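Side-chain contacts in protein YibA (Escherichia coli, PDB 1OYZ), which is of unknown function, perhaps an oxidoreductase, and folds as an all-helical solenoid that includes HEAT-type repeats: residues Ile73-Leu78 with Arg108-Glu113; Ser114-Cys119 with Ala149-Val154. All coordinates share one frame; numbering follows the deposited sequence.

Both contacts use helix 105-121, which lies between helix 68-80 and helix 142-153 in a row of stacked helices. Interaction 1 joins its first half to helix 68-80. Interaction 2 joins its second half to the end of helix 142-153 and lies nearer the centre of the chain. Each is partly buried, with two buried residues among the four that touch. Both are apolar and built on alanines. Interaction 1 is the smaller, 130 Å² against 204 Å², and rests on a threonine methyl. Interaction 2 uses a phenylalanine ring and a valine. Polar bonds join the two: S114 OG to A75 O at 2.6 Å and R118 NH1 to L78 O at 2.7 Å, both probable hydrogen bonds.

Interaction 1: Ile73-Leu78 with Arg108-Glu113; sequences IGAFIL and RATAIE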
ATOM      1  N   ILE A  73      -2.035  15.335  12.713  1.00 30.46           N
ATOM      2  CA  ILE A  73      -2.677  14.558  13.751  1.00 30.14           C
ATOM      3  C   ILE A  73      -4.224  14.608  13.682  1.00 28.74           C
ATOM      4  O   ILE A  73      -4.913  13.608  13.943  1.00 27.93           O
ATOM      5  CB  ILE A  73      -2.207  15.054  15.137  1.00 32.78           C
ATOM      6  CG1 ILE A  73      -1.274  14.021  15.762  1.00 36.71           C
ATOM      7  CG2 ILE A  73      -3.388  15.366  16.021  1.00 32.83           C
ATOM      8  CD1 ILE A  73      -1.850  12.610  15.896  1.00 34.66           C
ATOM      9  N   GLY A  74      -4.768  15.771  13.366  1.00 23.70           N
ATOM     10  CA  GLY A  74      -6.211  15.877  13.254  1.00 27.09           C
ATOM     11  C   GLY A  74      -6.765  15.070  12.089  1.00 27.41           C
ATOM     12  O   GLY A  74      -7.784  14.383  12.217  1.00 27.26           O
ATOM     13  N   ALA A  75      -6.089  15.169  10.949  1.00 25.70           N
ATOM     14  CA  ALA A  75      -6.490  14.448   9.753  1.00 26.19           C
ATOM     15  C   ALA A  75      -6.306  12.948   9.986  1.00 24.41           C
ATOM     16  O   ALA A  75      -7.109  12.145   9.523  1.00 22.62           O
ATOM     17  CB  ALA A  75      -5.661  14.908   8.570  1.00 21.00           C
ATOM     18  N   PHE A  76      -5.264  12.574  10.722  1.00 25.54           N
ATOM     19  CA  PHE A  76      -5.026  11.152  11.024  1.00 26.16           C
ATOM     20  C   PHE A  76      -6.208  10.619  11.850  1.00 26.47           C
ATOM     21  O   PHE A  76      -6.823   9.607  11.508  1.00 25.54           O
ATOM     22  CB  PHE A  76      -3.721  10.989  11.817  1.00 30.52           C
ATOM     23  CG  PHE A  76      -3.455   9.574  12.302  1.00 33.12           C
ATOM     24  CD1 PHE A  76      -3.276   8.527  11.395  1.00 33.94           C
ATOM     25  CD2 PHE A  76      -3.328   9.308  13.674  1.00 34.03           C
ATOM     26  CE1 PHE A  76      -2.965   7.240  11.838  1.00 36.01           C
ATOM     27  CE2 PHE A  76      -3.016   8.023  14.135  1.00 36.54           C
ATOM     28  CZ  PHE A  76      -2.833   6.978  13.215  1.00 34.81           C
ATOM     29  N   ILE A  77      -6.525  11.311  12.932  1.00 26.36           N
ATOM     30  CA  ILE A  77      -7.623  10.895  13.782  1.00 26.68           C
ATOM     31  C   ILE A  77      -8.895  10.737  12.975  1.00 26.80           C
ATOM     32  O   ILE A  77      -9.594   9.720  13.064  1.00 27.57           O
ATOM     33  CB  ILE A  77      -7.849  11.912  14.935  1.00 24.80           C
ATOM     34  CG1 ILE A  77      -6.721  11.803  15.945  1.00 26.89           C
ATOM     35  CG2 ILE A  77      -9.131  11.609  15.684  1.00 27.37           C
ATOM     36  CD1 ILE A  77      -6.771  12.836  17.022  1.00 24.25           C
ATOM     37  N   LEU A  78      -9.167  11.745  12.162  1.00 28.13           N
ATOM     38  CA  LEU A  78     -10.358  11.792  11.326  1.00 29.64           C
ATOM     39  C   LEU A  78     -10.486  10.634  10.329  1.00 28.07           C
ATOM     40  O   LEU A  78     -11.579  10.318   9.881  1.00 27.52           O
ATOM     41  CB  LEU A  78     -10.376  13.149  10.600  1.00 33.11           C
ATOM     42  CG  LEU A  78     -11.401  14.228  11.002  1.00 37.46           C
ATOM     43  CD1 LEU A  78     -11.780  14.106  12.451  1.00 37.46           C
ATOM     44  CD2 LEU A  78     -10.864  15.619  10.686  1.00 31.88           C
ATOM     45  N   ARG A 108      -0.685  16.421   3.537  1.00 28.10           N
ATOM     46  CA  ARG A 108      -1.366  15.942   2.340  1.00 26.37           C
ATOM     47  C   ARG A 108      -1.379  14.423   2.294  1.00 26.48           C
ATOM     48  O   ARG A 108      -2.424  13.833   2.054  1.00 26.36           O
ATOM     49  CB  ARG A 108      -0.721  16.545   1.066  1.00 27.31           C
ATOM     50  CG  ARG A 108      -0.923  18.067   0.913  1.00 26.78           C
ATOM     51  CD  ARG A 108      -0.744  18.577  -0.544  1.00 27.92           C
ATOM     52  NE  ARG A 108       0.559  18.235  -1.131  1.00 28.20           N
ATOM     53  CZ  ARG A 108       1.712  18.806  -0.781  1.00 29.94           C
ATOM     54  NH1 ARG A 108       1.725  19.756   0.149  1.00 25.44           N
ATOM     55  NH2 ARG A 108       2.856  18.415  -1.350  1.00 30.26           N
ATOM     56  N   ALA A 109      -0.222  13.806   2.555  1.00 25.56           N
ATOM     57  CA  ALA A 109      -0.079  12.346   2.567  1.00 26.14           C
ATOM     58  C   ALA A 109      -1.048  11.684   3.577  1.00 26.43           C
ATOM     59  O   ALA A 109      -1.816  10.792   3.202  1.00 28.20           O
ATOM     60  CB  ALA A 109       1.391  11.954   2.887  1.00 23.84           C
ATOM     61  N   THR A 110      -1.030  12.144   4.830  1.00 26.38           N
ATOM     62  CA  THR A 110      -1.913  11.610   5.864  1.00 25.26           C
ATOM     63  C   THR A 110      -3.380  11.772   5.467  1.00 24.92           C
ATOM     64  O   THR A 110      -4.169  10.824   5.567  1.00 27.09           O
ATOM     65  CB  THR A 110      -1.672  12.337   7.223  1.00 26.02           C
ATOM     66  OG1 THR A 110      -0.354  12.048   7.667  1.00 25.38           O
ATOM     67  CG2 THR A 110      -2.689  11.869   8.326  1.00 25.15           C
ATOM     68  N   ALA A 111      -3.737  12.955   4.979  1.00 26.48           N
ATOM     69  CA  ALA A 111      -5.120  13.215   4.587  1.00 24.57           C
ATOM     70  C   ALA A 111      -5.585  12.260   3.505  1.00 24.28           C
ATOM     71  O   ALA A 111      -6.699  11.736   3.591  1.00 24.75           O
ATOM     72  CB  ALA A 111      -5.291  14.670   4.140  1.00 20.70           C
ATOM     73  N   ILE A 112      -4.753  12.033   2.484  1.00 24.34           N
ATOM     74  CA  ILE A 112      -5.105  11.091   1.418  1.00 24.76           C
ATOM     75  C   ILE A 112      -5.303   9.696   2.061  1.00 26.03           C
ATOM     76  O   ILE A 112      -6.259   9.003   1.760  1.00 21.99           O
ATOM     77  CB  ILE A 112      -3.963  11.006   0.326  1.00 27.52           C
ATOM     78  CG1 ILE A 112      -3.824  12.335  -0.449  1.00 25.13           C
ATOM     79  CG2 ILE A 112      -4.262   9.911  -0.679  1.00 23.44           C
ATOM     80  CD1 ILE A 112      -2.505  12.404  -1.279  1.00 27.17           C
ATOM     81  N   GLU A 113      -4.405   9.287   2.960  1.00 27.34           N
ATOM     82  CA  GLU A 113      -4.589   7.982   3.615  1.00 29.75           C
ATOM     83  C   GLU A 113      -5.915   7.969   4.402  1.00 28.22           C
ATOM     84  O   GLU A 113      -6.643   6.967   4.385  1.00 27.07           O
ATOM     85  CB  GLU A 113      -3.396   7.660   4.528  1.00 32.53           C
ATOM     86  CG  GLU A 113      -2.158   7.245   3.715  1.00 38.66           C
ATOM     87  CD  GLU A 113      -0.824   7.596   4.370  1.00 42.22           C
ATOM     88  OE1 GLU A 113      -0.804   8.030   5.543  1.00 44.76           O
ATOM     89  OE2 GLU A 113       0.219   7.430   3.701  1.00 45.36           O
TER
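A75 faces helix 105-121 and meets both T110 and A111. Its CB lies 4.5 Å from A111 CB, a loose touch between two small methyls. Its carbonyl carbon is 4.1 Å from T110 CG2. F76 follows, and here the backbone does much of the touching. T110 CG2 sits 3.6 Å from F76 N and 3.7 Å from F76 CB, so the methyl rests against the start of this residue rather than on its ring. The ring turns off to the flank, with CG anti to the backbone N (chi1 174°), and the F76 side chain also touches A44 of helix 37-50. The threonine divides its two branches. CG2 is anti to its own backbone N and reaches across to the neighbouring helix. OG1 lies on the other branch and is hydrogen-bonded to D72, one turn back from F76 on helix 68-80. That bond probably helps hold the side chain's rotation, and with it the methyl. With a threonine methyl and two alanines between them, the axes of 73-78 and 108-113 come within 8.4 Å and lie 11° from parallel. Such near-parallel stacking of neighbouring helices is consistent with a HEAT-like alpha solenoid.

Interaction 2: Ser114-Cys119 with Ala149-Val154; sequences STAQRC and AFAISV
Two helices of a HEAT-like solenoid meet here, the second half of helix 105-121 and the C-terminal end of helix 142-153. A116 is the centre of the contact. Its methyl points at the other helix and touches F150, A151 and V154. The closest approach is A116 CB to F150 CE2, at 3.6 Å. F150 CD2 is next, 4.0 Å from the same A116 CB. The methyl approaches the ring obliquely. F150 has CG anti to its backbone N (chi1 172°), which swings the ring out from its helix toward A116. The F150 side chain also packs on E113, about one turn earlier on helix 105-121. The A116 methyl meets A151 as well, with A151 CA 4.1 Å from A116 CB. The A116 and A151 CA atoms are 5.1 Å apart, a spacing that small side chains permit.

In the repeat architecture the next helical layer stacks on this one. S153 and A149 pack on W178 of helix 173-186, so helix 142-153 is covered on that side too.

V154 lies just past the helix end and uses both methyls. CG2 is 4.1 Å from A116 CB, and it also stands over one face of the F150 ring, offset toward the rim. CG1 is anti to the backbone N (chi1 176°) and lies 3.9 Å from A116 O. V154 N bonds to A151 O at 2.8 Å and more weakly to F150 O, which probably helps place V154 beside A116.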
ATOM      1  N   SER A 114      -6.243   9.083   5.071  1.00 28.23           N
ATOM      2  CA  SER A 114      -7.512   9.152   5.797  1.00 24.15           C
ATOM      3  C   SER A 114      -8.724   9.145   4.840  1.00 26.30           C
ATOM      4  O   SER A 114      -9.746   8.523   5.167  1.00 27.13           O
ATOM      5  CB  SER A 114      -7.543  10.381   6.732  1.00 23.75           C
ATOM      6  OG  SER A 114      -6.605  10.256   7.805  1.00 21.74           O
ATOM      7  N   THR A 115      -8.656   9.784   3.654  1.00 26.51           N
ATOM      8  CA  THR A 115      -9.838   9.727   2.765  1.00 27.75           C
ATOM      9  C   THR A 115     -10.031   8.272   2.296  1.00 28.91           C
ATOM     10  O   THR A 115     -11.162   7.844   2.008  1.00 29.70           O
ATOM     11  CB  THR A 115      -9.766  10.627   1.450  1.00 29.41           C
ATOM     12  OG1 THR A 115      -8.669  10.201   0.632  1.00 27.45           O
ATOM     13  CG2 THR A 115      -9.649  12.145   1.770  1.00 27.77           C
ATOM     14  N   ALA A 116      -8.933   7.520   2.223  1.00 28.21           N
ATOM     15  CA  ALA A 116      -8.977   6.116   1.799  1.00 31.89           C
ATOM     16  C   ALA A 116      -9.709   5.314   2.886  1.00 34.14           C
ATOM     17  O   ALA A 116     -10.611   4.528   2.592  1.00 34.36           O
ATOM     18  CB  ALA A 116      -7.544   5.570   1.601  1.00 33.77           C
ATOM     19  N   GLN A 117      -9.314   5.543   4.138  1.00 35.82           N
ATOM     20  CA  GLN A 117      -9.934   4.883   5.269  1.00 37.04           C
ATOM     21  C   GLN A 117     -11.442   5.117   5.216  1.00 37.53           C
ATOM     22  O   GLN A 117     -12.231   4.174   5.258  1.00 36.93           O
ATOM     23  CB  GLN A 117      -9.416   5.460   6.572  1.00 36.76           C
ATOM     24  CG  GLN A 117      -7.924   5.437   6.749  1.00 42.45           C
ATOM     25  CD  GLN A 117      -7.395   4.071   7.103  1.00 44.32           C
ATOM     26  OE1 GLN A 117      -6.378   3.953   7.788  1.00 44.53           O
ATOM     27  NE2 GLN A 117      -8.071   3.026   6.633  1.00 43.53           N
ATOM     28  N   ARG A 118     -11.836   6.381   5.112  1.00 37.46           N
ATOM     29  CA  ARG A 118     -13.249   6.728   5.087  1.00 38.86           C
ATOM     30  C   ARG A 118     -14.005   6.113   3.902  1.00 41.30           C
ATOM     31  O   ARG A 118     -15.166   5.723   4.031  1.00 40.91           O
ATOM     32  CB  ARG A 118     -13.425   8.259   5.088  1.00 36.82           C
ATOM     33  CG  ARG A 118     -12.695   8.987   6.228  1.00 37.66           C
ATOM     34  CD  ARG A 118     -13.643   9.843   7.089  1.00 36.70           C
ATOM     35  NE  ARG A 118     -14.719   9.030   7.658  1.00 36.04           N
ATOM     36  CZ  ARG A 118     -14.752   8.543   8.894  1.00 37.03           C
ATOM     37  NH1 ARG A 118     -13.767   8.786   9.750  1.00 34.26           N
ATOM     38  NH2 ARG A 118     -15.769   7.770   9.266  1.00 37.17           N
ATOM     39  N   CYS A 119     -13.353   6.017   2.750  1.00 44.12           N
ATOM     40  CA  CYS A 119     -14.009   5.451   1.580  1.00 46.41           C
ATOM     41  C   CYS A 119     -14.285   3.963   1.800  1.00 49.01           C
ATOM     42  O   CYS A 119     -15.378   3.453   1.503  1.00 49.56           O
ATOM     43  CB  CYS A 119     -13.138   5.640   0.342  1.00 45.99           C
ATOM     44  SG  CYS A 119     -13.942   5.179  -1.227  1.00 47.98           S
ATOM     45  N   ALA A 149      -0.958   5.921  -4.072  1.00 32.33           N
ATOM     46  CA  ALA A 149      -0.978   4.522  -4.525  1.00 33.90           C
ATOM     47  C   ALA A 149      -1.910   3.711  -3.616  1.00 33.82           C
ATOM     48  O   ALA A 149      -2.759   2.945  -4.082  1.00 34.96           O
ATOM     49  CB  ALA A 149       0.448   3.937  -4.510  1.00 34.72           C
ATOM     50  N   PHE A 150      -1.749   3.890  -2.312  1.00 36.99           N
ATOM     51  CA  PHE A 150      -2.593   3.196  -1.345  1.00 39.00           C
ATOM     52  C   PHE A 150      -4.060   3.476  -1.605  1.00 39.54           C
ATOM     53  O   PHE A 150      -4.897   2.574  -1.646  1.00 36.86           O
ATOM     54  CB  PHE A 150      -2.252   3.663   0.065  1.00 43.37           C
ATOM     55  CG  PHE A 150      -3.193   3.151   1.103  1.00 48.56           C
ATOM     56  CD1 PHE A 150      -3.387   1.778   1.267  1.00 51.81           C
ATOM     57  CD2 PHE A 150      -3.908   4.031   1.896  1.00 48.86           C
ATOM     58  CE1 PHE A 150      -4.283   1.294   2.203  1.00 52.16           C
ATOM     59  CE2 PHE A 150      -4.803   3.557   2.832  1.00 52.51           C
ATOM     60  CZ  PHE A 150      -4.993   2.184   2.986  1.00 52.61           C
ATOM     61  N   ALA A 151      -4.366   4.757  -1.763  1.00 39.34           N
ATOM     62  CA  ALA A 151      -5.727   5.183  -2.009  1.00 40.06           C
ATOM     63  C   ALA A 151      -6.355   4.445  -3.177  1.00 41.00           C
ATOM     64  O   ALA A 151      -7.418   3.841  -3.045  1.00 39.70           O
ATOM     65  CB  ALA A 151      -5.761   6.675  -2.286  1.00 39.79           C
ATOM     66  N   ILE A 152      -5.693   4.512  -4.326  1.00 41.62           N
ATOM     67  CA  ILE A 152      -6.206   3.878  -5.531  1.00 44.08           C
ATOM     68  C   ILE A 152      -6.520   2.403  -5.293  1.00 44.38           C
ATOM     69  O   ILE A 152      -7.581   1.923  -5.667  1.00 43.07           O
ATOM     70  CB  ILE A 152      -5.199   4.054  -6.710  1.00 45.61           C
ATOM     71  CG1 ILE A 152      -5.113   5.546  -7.110  1.00 47.03           C
ATOM     72  CG2 ILE A 152      -5.640   3.229  -7.901  1.00 47.52           C
ATOM     73  CD1 ILE A 152      -4.032   5.888  -8.153  1.00 44.82           C
ATOM     74  N   SER A 153      -5.611   1.702  -4.636  1.00 46.96           N
ATOM     75  CA  SER A 153      -5.811   0.293  -4.368  1.00 50.98           C
ATOM     76  C   SER A 153      -7.114   0.051  -3.615  1.00 53.17           C
ATOM     77  O   SER A 153      -7.719  -1.014  -3.722  1.00 51.50           O
ATOM     78  CB  SER A 153      -4.631  -0.269  -3.581  1.00 50.84           C
ATOM     79  OG  SER A 153      -4.619   0.221  -2.270  1.00 51.66           O
ATOM     80  N   VAL A 154      -7.575   1.052  -2.878  1.00 56.20           N
ATOM     81  CA  VAL A 154      -8.812   0.895  -2.124  1.00 57.61           C
ATOM     82  C   VAL A 154     -10.047   0.938  -3.034  1.00 59.31           C
ATOM     83  O   VAL A 154     -11.178   0.754  -2.587  1.00 59.94           O
ATOM     84  CB  VAL A 154      -8.899   1.972  -1.011  1.00 58.20           C
ATOM     85  CG1 VAL A 154     -10.233   1.881  -0.281  1.00 57.69           C
ATOM     86  CG2 VAL A 154      -7.744   1.789  -0.027  1.00 56.34           C
TER